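Local coordinates for GH18 chiitnase (PDB 6K7Z), which degrades chitin as a family 18 glycoside hydrolase, probably cleaving glycosidic links within the polysaccharide chain as an endochitinase, at residues 84-87 / 88-91; 223-226 / 227-231; 240-243 / 244-248. All coordinates share one frame; numbering follows the deposited sequence.

Interaction 1 of 3, residues 84-87 / 88-91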
loop_
_atom_site.group_PDB
_atom_site.type_symbol
_atom_site.label_atom_id
_atom_site.label_comp_id
_atom_site.label_asym_id
_atom_site.label_seq_id
_atom_site.Cartn_x
_atom_site.Cartn_y
_atom_site.Cartn_z
ATOM N N ASN A 84 -16.242 -7.624 -9.111
ATOM C CA ASN A 84 -17.132 -7.149 -10.160
ATOM C C ASN A 84 -16.893 -5.675 -10.476
ATOM O O ASN A 84 -17.031 -5.257 -11.631
ATOM C CB ASN A 84 -18.589 -7.393 -9.747
ATOM C CG ASN A 84 -18.949 -6.726 -8.421
ATOM O OD1 ASN A 84 -18.091 -6.509 -7.563
ATOM N ND2 ASN A 84 -20.227 -6.390 -8.255
ATOM N N ALA A 85 -16.535 -4.871 -9.471
ATOM C CA ALA A 85 -16.226 -3.470 -9.744
ATOM C C ALA A 85 -14.940 -3.343 -10.554
ATOM O O ALA A 85 -14.877 -2.563 -11.514
ATOM C CB ALA A 85 -16.126 -2.689 -8.436
ATOM N N TYR A 86 -13.912 -4.110 -10.184
ATOM C CA TYR A 86 -12.664 -4.110 -10.941
ATOM C C TYR A 86 -12.885 -4.588 -12.371
ATOM O O TYR A 86 -12.284 -4.059 -13.310
ATOM C CB TYR A 86 -11.628 -5.011 -10.263
ATOM C CG TYR A 86 -10.955 -4.462 -9.016
ATOM C CD1 TYR A 86 -10.142 -3.333 -9.074
ATOM C CD2 TYR A 86 -11.084 -5.113 -7.795
ATOM C CE1 TYR A 86 -9.504 -2.844 -7.932
ATOM C CE2 TYR A 86 -10.447 -4.639 -6.656
ATOM C CZ TYR A 86 -9.659 -3.508 -6.730
ATOM O OH TYR A 86 -9.030 -3.038 -5.587
ATOM N N ARG A 87 -13.731 -5.601 -12.553
ATOM C CA ARG A 87 -14.003 -6.100 -13.901
ATOM C C ARG A 87 -14.492 -4.978 -14.805
ATOM O O ARG A 87 -14.027 -4.834 -15.944
ATOM C CB ARG A 87 -15.034 -7.225 -13.852
ATOM C CG ARG A 87 -15.199 -7.991 -15.167
ATOM C CD ARG A 87 -16.326 -9.002 -15.041
ATOM N NE ARG A 87 -16.421 -9.891 -16.197
ATOM C CZ ARG A 87 -17.423 -10.741 -16.398
ATOM N NH1 ARG A 87 -18.422 -10.803 -15.523
ATOM N NH2 ARG A 87 -17.430 -11.528 -17.470
ATOM N N SER A 88 -15.433 -4.174 -14.311
ATOM C CA SER A 88 -15.922 -3.038 -15.086
ATOM C C SER A 88 -14.825 -2.008 -15.311
ATOM O O SER A 88 -14.669 -1.488 -16.423
ATOM C CB SER A 88 -17.111 -2.396 -14.378
ATOM O OG SER A 88 -18.177 -3.319 -14.248
ATOM N N LEU A 89 -14.063 -1.691 -14.260
ATOM C CA LEU A 89 -13.010 -0.695 -14.385
ATOM C C LEU A 89 -11.966 -1.117 -15.397
ATOM O O LEU A 89 -11.371 -0.261 -16.062
ATOM C CB LEU A 89 -12.342 -0.459 -13.033
ATOM C CG LEU A 89 -13.226 0.153 -11.956
ATOM C CD1 LEU A 89 -12.480 0.109 -10.643
ATOM C CD2 LEU A 89 -13.596 1.587 -12.307
ATOM N N SER A 90 -11.729 -2.424 -15.520
ATOM C CA SER A 90 -10.691 -2.919 -16.410
ATOM C C SER A 90 -10.998 -2.615 -17.865
ATOM O O SER A 90 -10.085 -2.659 -18.693
ATOM C CB SER A 90 -10.510 -4.425 -16.238
ATOM O OG SER A 90 -11.614 -5.127 -16.802
ATOM N N GLU A 91 -12.260 -2.323 -18.186
ATOM C CA GLU A 91 -12.651 -1.985 -19.549
ATOM C C GLU A 91 -12.415 -0.519 -19.889
ATOM O O GLU A 91 -12.547 -0.150 -21.063
ATOM C CB GLU A 91 -14.123 -2.353 -19.771
ATOM C CG GLU A 91 -14.386 -3.844 -19.529
ATOM C CD GLU A 91 -15.861 -4.201 -19.486
ATOM O OE1 GLU A 91 -16.700 -3.285 -19.352
ATOM O OE2 GLU A 91 -16.175 -5.408 -19.586
#
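Ser90 and Arg87 meet through a hydroxyl and a main-chain carbonyl: Ser90 OG donates to Arg87 O over 2.6 Å, tilted 28° from the carbonyl plane. The serine torsion makes this possible, since chi1 of 72° sets OG between its own N and carbonyl carbon and turns it back toward the preceding turn. Among the backbone bonds, Leu89 N reaches Ala85 O at 3.0 Å and Ser90 N reaches Tyr86 O at 2.8 Å, while the link from Ser88 N to Asn84 O is weak. Ser90 N also makes a weak hydrogen bond to Arg87 O, so that carbonyl receives a side-chain and a main-chain donor from one residue. This is the C-terminal end of the short helix 83-89, which follows strand 71-77 in the TIM barrel of family 18 enzymes. Apolar contact is light: Leu89 CD1 lies 4.4 Å from Tyr86 CD1, approaching the ring obliquely. Both side chains also rest on Met81, and the Tyr86 ring packs edge-to-face with Tyr116. As for charge, Arg87 runs out extended, and its NE is hydrogen-bonded to Gly127 O; Glu91 OE2 stays 5.6 Å from Arg87 NE, so any attraction is probably weak, and there is no salt bridge.

Interaction 2 of 3, residues 223-226 / 227-231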
loop_
_atom_site.group_PDB
_atom_site.type_symbol
_atom_site.label_atom_id
_atom_site.label_comp_id
_atom_site.label_asym_id
_atom_site.label_seq_id
_atom_site.Cartn_x
_atom_site.Cartn_y
_atom_site.Cartn_z
ATOM N N PHE A 223 3.536 -5.020 8.118
ATOM C CA PHE A 223 3.182 -5.826 9.289
ATOM C C PHE A 223 2.005 -5.211 10.029
ATOM O O PHE A 223 1.793 -3.996 9.959
ATOM C CB PHE A 223 4.371 -5.944 10.257
ATOM C CG PHE A 223 5.544 -6.639 9.661
ATOM C CD1 PHE A 223 5.589 -8.023 9.621
ATOM C CD2 PHE A 223 6.583 -5.918 9.094
ATOM C CE1 PHE A 223 6.660 -8.668 9.041
ATOM C CE2 PHE A 223 7.662 -6.570 8.511
ATOM C CZ PHE A 223 7.700 -7.940 8.490
ATOM N N PRO A 224 1.249 -6.019 10.779
ATOM C CA PRO A 224 0.228 -5.453 11.670
ATOM C C PRO A 224 0.874 -4.901 12.930
ATOM O O PRO A 224 1.838 -5.472 13.448
ATOM C CB PRO A 224 -0.669 -6.653 12.009
ATOM C CG PRO A 224 0.071 -7.877 11.545
ATOM C CD PRO A 224 1.385 -7.478 10.949
ATOM N N VAL A 225 0.333 -3.786 13.428
ATOM C CA VAL A 225 0.873 -3.204 14.655
ATOM C C VAL A 225 0.524 -4.079 15.847
ATOM O O VAL A 225 1.390 -4.422 16.658
ATOM C CB VAL A 225 0.369 -1.767 14.853
ATOM C CG1 VAL A 225 0.915 -1.186 16.154
ATOM C CG2 VAL A 225 0.760 -0.901 13.662
ATOM N N THR A 226 -0.745 -4.446 15.970
ATOM C CA THR A 226 -1.234 -5.248 17.082
ATOM C C THR A 226 -1.906 -6.513 16.583
ATOM O O THR A 226 -2.228 -6.662 15.397
ATOM C CB THR A 226 -2.259 -4.491 17.923
ATOM O OG1 THR A 226 -3.417 -4.217 17.111
ATOM C CG2 THR A 226 -1.661 -3.191 18.481
ATOM N N GLN A 227 -2.205 -7.393 17.527
ATOM C CA GLN A 227 -2.892 -8.593 17.197
ATOM C C GLN A 227 -4.260 -8.339 16.506
ATOM O O GLN A 227 -4.668 -9.106 15.694
ATOM C CB GLN A 227 -3.167 -9.377 18.464
ATOM C CG GLN A 227 -4.135 -10.548 18.300
ATOM C CD GLN A 227 -5.553 -10.192 18.718
ATOM O OE1 GLN A 227 -5.806 -9.714 19.825
ATOM N NE2 GLN A 227 -6.487 -10.476 17.845
ATOM N N ASN A 228 -4.965 -7.292 16.889
ATOM C CA ASN A 228 -6.290 -7.073 16.305
ATOM C C ASN A 228 -6.210 -6.465 14.919
ATOM O O ASN A 228 -7.256 -6.247 14.300
ATOM C CB ASN A 228 -7.160 -6.173 17.213
ATOM C CG ASN A 228 -8.639 -6.163 16.815
ATOM O OD1 ASN A 228 -9.163 -5.147 16.359
ATOM N ND2 ASN A 228 -9.303 -7.297 16.968
ATOM N N ASP A 229 -5.005 -6.214 14.409
ATOM C CA ASP A 229 -4.853 -5.585 13.098
ATOM C C ASP A 229 -4.851 -6.576 11.944
ATOM O O ASP A 229 -4.927 -6.152 10.785
ATOM C CB ASP A 229 -3.570 -4.745 13.071
ATOM C CG ASP A 229 -3.707 -3.451 13.869
ATOM O OD1 ASP A 229 -4.670 -2.681 13.617
ATOM O OD2 ASP A 229 -2.853 -3.204 14.744
ATOM N N ALA A 230 -4.790 -7.878 12.214
ATOM C CA ALA A 230 -4.809 -8.841 11.121
ATOM C C ALA A 230 -5.313 -10.175 11.639
ATOM O O ALA A 230 -5.113 -10.509 12.807
ATOM C CB ALA A 230 -3.422 -9.015 10.493
ATOM N N GLY A 231 -5.965 -10.931 10.751
ATOM C CA GLY A 231 -6.343 -12.292 11.087
ATOM C C GLY A 231 -5.153 -13.176 11.408
ATOM O O GLY A 231 -5.233 -14.042 12.282
#
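Asp229 turns its carboxylate back on Thr226, and a single oxygen takes both donors of the threonine. Asp229 OD2 accepts from Thr226 N at 2.7 Å on its anti lone pair, and from Thr226 OG1 at 2.6 Å. The hydroxyl comes in from above the carboxylate plane, 66° out of it, so the two donors approach the oxygen from different directions. In return, Asp229 N donates to Thr226 O at 3.0 Å; this main-chain bond closes a type I beta turn over residues 226-229, and the carboxylate braces its first residue from the side. Two torsions set it up: chi1 of 64° places Thr226 OG1 between its backbone N and carbonyl carbon, facing the acid, while chi1 of -74° swings the Asp229 carboxyl group alongside its own N. Beside the polar group is a small apolar patch, where Pro224 CB meets Asp229 CB at 3.6 Å and Pro224 CG meets the methyl Ala230 CB at 3.8 Å. Further out, Ser264 OG is hydrogen-bonded to Asp229 OD1, fixing the other end of the carboxylate. The turn comes just after strand 219-224 of the barrel, one residue beyond its end, where Phe223 and Val225 pair with strand 256-260 through main-chain bonds, and it opens the loop leading to helix 237-251, on which Phe223 packs.

Interaction 3 of 3, residues 240-243 / 244-248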
loop_
_atom_site.group_PDB
_atom_site.type_symbol
_atom_site.label_atom_id
_atom_site.label_comp_id
_atom_site.label_asym_id
_atom_site.label_seq_id
_atom_site.Cartn_x
_atom_site.Cartn_y
_atom_site.Cartn_z
ATOM N N ILE A 240 10.044 -8.655 14.927
ATOM C CA ILE A 240 10.237 -7.982 13.640
ATOM C C ILE A 240 11.666 -7.478 13.527
ATOM O O ILE A 240 12.342 -7.681 12.512
ATOM C CB ILE A 240 9.237 -6.827 13.467
ATOM C CG1 ILE A 240 7.793 -7.324 13.441
ATOM C CG2 ILE A 240 9.564 -6.025 12.188
ATOM C CD1 ILE A 240 6.768 -6.178 13.622
ATOM N N ILE A 241 12.146 -6.806 14.579
ATOM C CA ILE A 241 13.470 -6.196 14.534
ATOM C C ILE A 241 14.543 -7.261 14.362
ATOM O O ILE A 241 15.374 -7.193 13.448
ATOM C CB ILE A 241 13.716 -5.355 15.799
ATOM C CG1 ILE A 241 12.855 -4.091 15.772
ATOM C CG2 ILE A 241 15.185 -4.992 15.930
ATOM C CD1 ILE A 241 12.960 -3.297 17.063
ATOM N N ASN A 242 14.527 -8.273 15.223
ATOM C CA ASN A 242 15.672 -9.161 15.310
ATOM C C ASN A 242 15.572 -10.393 14.414
ATOM O O ASN A 242 16.595 -11.047 14.188
ATOM C CB ASN A 242 15.884 -9.566 16.771
ATOM C CG ASN A 242 16.519 -8.449 17.582
ATOM O OD1 ASN A 242 17.673 -8.075 17.335
ATOM N ND2 ASN A 242 15.774 -7.898 18.545
ATOM N N GLU A 243 14.390 -10.720 13.882
ATOM C CA GLU A 243 14.245 -11.872 13.003
ATOM C C GLU A 243 13.835 -11.506 11.587
ATOM O O GLU A 243 13.854 -12.388 10.716
ATOM C CB GLU A 243 13.233 -12.882 13.574
ATOM C CG GLU A 243 13.572 -13.346 14.999
ATOM C CD GLU A 243 12.923 -14.671 15.397
ATOM O OE1 GLU A 243 12.743 -15.555 14.529
ATOM O OE2 GLU A 243 12.625 -14.850 16.599
ATOM N N VAL A 244 13.490 -10.245 11.324
ATOM C CA VAL A 244 13.193 -9.799 9.967
ATOM C C VAL A 244 14.150 -8.689 9.553
ATOM O O VAL A 244 14.899 -8.831 8.580
ATOM C CB VAL A 244 11.732 -9.323 9.851
ATOM C CG1 VAL A 244 11.480 -8.700 8.485
ATOM C CG2 VAL A 244 10.771 -10.461 10.118
ATOM N N ILE A 245 14.100 -7.562 10.274
ATOM C CA ILE A 245 14.832 -6.364 9.874
ATOM C C ILE A 245 16.335 -6.616 9.897
ATOM O O ILE A 245 17.040 -6.391 8.908
ATOM C CB ILE A 245 14.446 -5.172 10.769
ATOM C CG1 ILE A 245 13.012 -4.707 10.458
ATOM C CG2 ILE A 245 15.431 -4.027 10.579
ATOM C CD1 ILE A 245 12.497 -3.606 11.368
ATOM N N LYS A 246 16.858 -7.071 11.030
ATOM C CA LYS A 246 18.299 -7.292 11.086
ATOM C C LYS A 246 18.768 -8.377 10.123
ATOM O O LYS A 246 19.777 -8.148 9.437
ATOM C CB LYS A 246 18.732 -7.563 12.531
ATOM C CG LYS A 246 18.700 -6.275 13.347
ATOM C CD LYS A 246 19.323 -6.408 14.727
ATOM C CE LYS A 246 19.207 -5.100 15.500
ATOM N NZ LYS A 246 20.021 -4.002 14.900
ATOM N N PRO A 247 18.102 -9.526 9.983
ATOM C CA PRO A 247 18.566 -10.496 8.974
ATOM C C PRO A 247 18.544 -9.955 7.551
ATOM O O PRO A 247 19.424 -10.305 6.754
ATOM C CB PRO A 247 17.601 -11.676 9.159
ATOM C CG PRO A 247 17.158 -11.568 10.591
ATOM C CD PRO A 247 17.024 -10.089 10.819
ATOM N N ILE A 248 17.610 -9.087 7.194
ATOM C CA ILE A 248 17.606 -8.527 5.859
ATOM C C ILE A 248 18.773 -7.529 5.720
ATOM O O ILE A 248 19.471 -7.511 4.743
ATOM C CB ILE A 248 16.259 -7.850 5.558
ATOM C CG1 ILE A 248 15.178 -8.866 5.343
ATOM C CG2 ILE A 248 16.337 -6.970 4.341
ATOM C CD1 ILE A 248 13.796 -8.281 5.239
#
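Ile240 and Ile245 share a chi1 in the same range, -63° and -71°, yet use different branches: Ile240 presents CG2, which stands anti to its N, whereas Ile245 sends CG1 alongside its own N and extends to CD1. The two side chains cross at a slant, with Ile240 CG2 3.9 Å from Ile245 CD1. On the outer face, Lys246 runs beside Asn242, and its CD passes 3.5 Å from Asn242 OD1, while Lys246 CE lies 4.0 Å from Ile241 CG2. The backbone here departs from regular alpha-helix. Ile245 N and Lys246 N each reach back five residues, to Ile240 O and Ile241 O, where a regular alpha-helix would reach back four. The first of these bonds is nearly straight at 171°. Ile240 O also takes Val244 N, at 3.1 Å from above the carbonyl plane. Pro247 CG rests 3.4 Å from Glu243 O, the ring sitting against the preceding turn. Ile240 and Val244 lie on Phe223, while Ile240 and Ile245 also meet Ile274 of helix 269-277. A pi-type turn followed by a proline, whose ring nitrogen cannot supply the next helical bond, thus kinks the helix linking strands 219-224 and 256-260, a beta-alpha-beta unit of the TIM barrel.

Overall arrangement
Interactions 2 and 3 belong to one beta-alpha-beta unit, strand 219-224 leading through its loop into helix 237-251, and they are in contact across the strand-helix interface. Interaction 1 lies far from both: about 17 Å separates its nearest atoms from interaction 2 and about 25 Å from interaction 3, which sits on the opposite side of the chain's centre. All three are partly buried: the helical contacts combine buried and exposed residues, while in interaction 2 Pro224 and Val225 are buried and Gln227 and Asn228 exposed. Their chemistry follows their place: a serine hydroxyl meets a carbonyl at a helix end in 84-91, a carboxylate organises a post-strand turn in 223-231, and backbone bonds with aliphatic packing dominate mid-helix in 240-248.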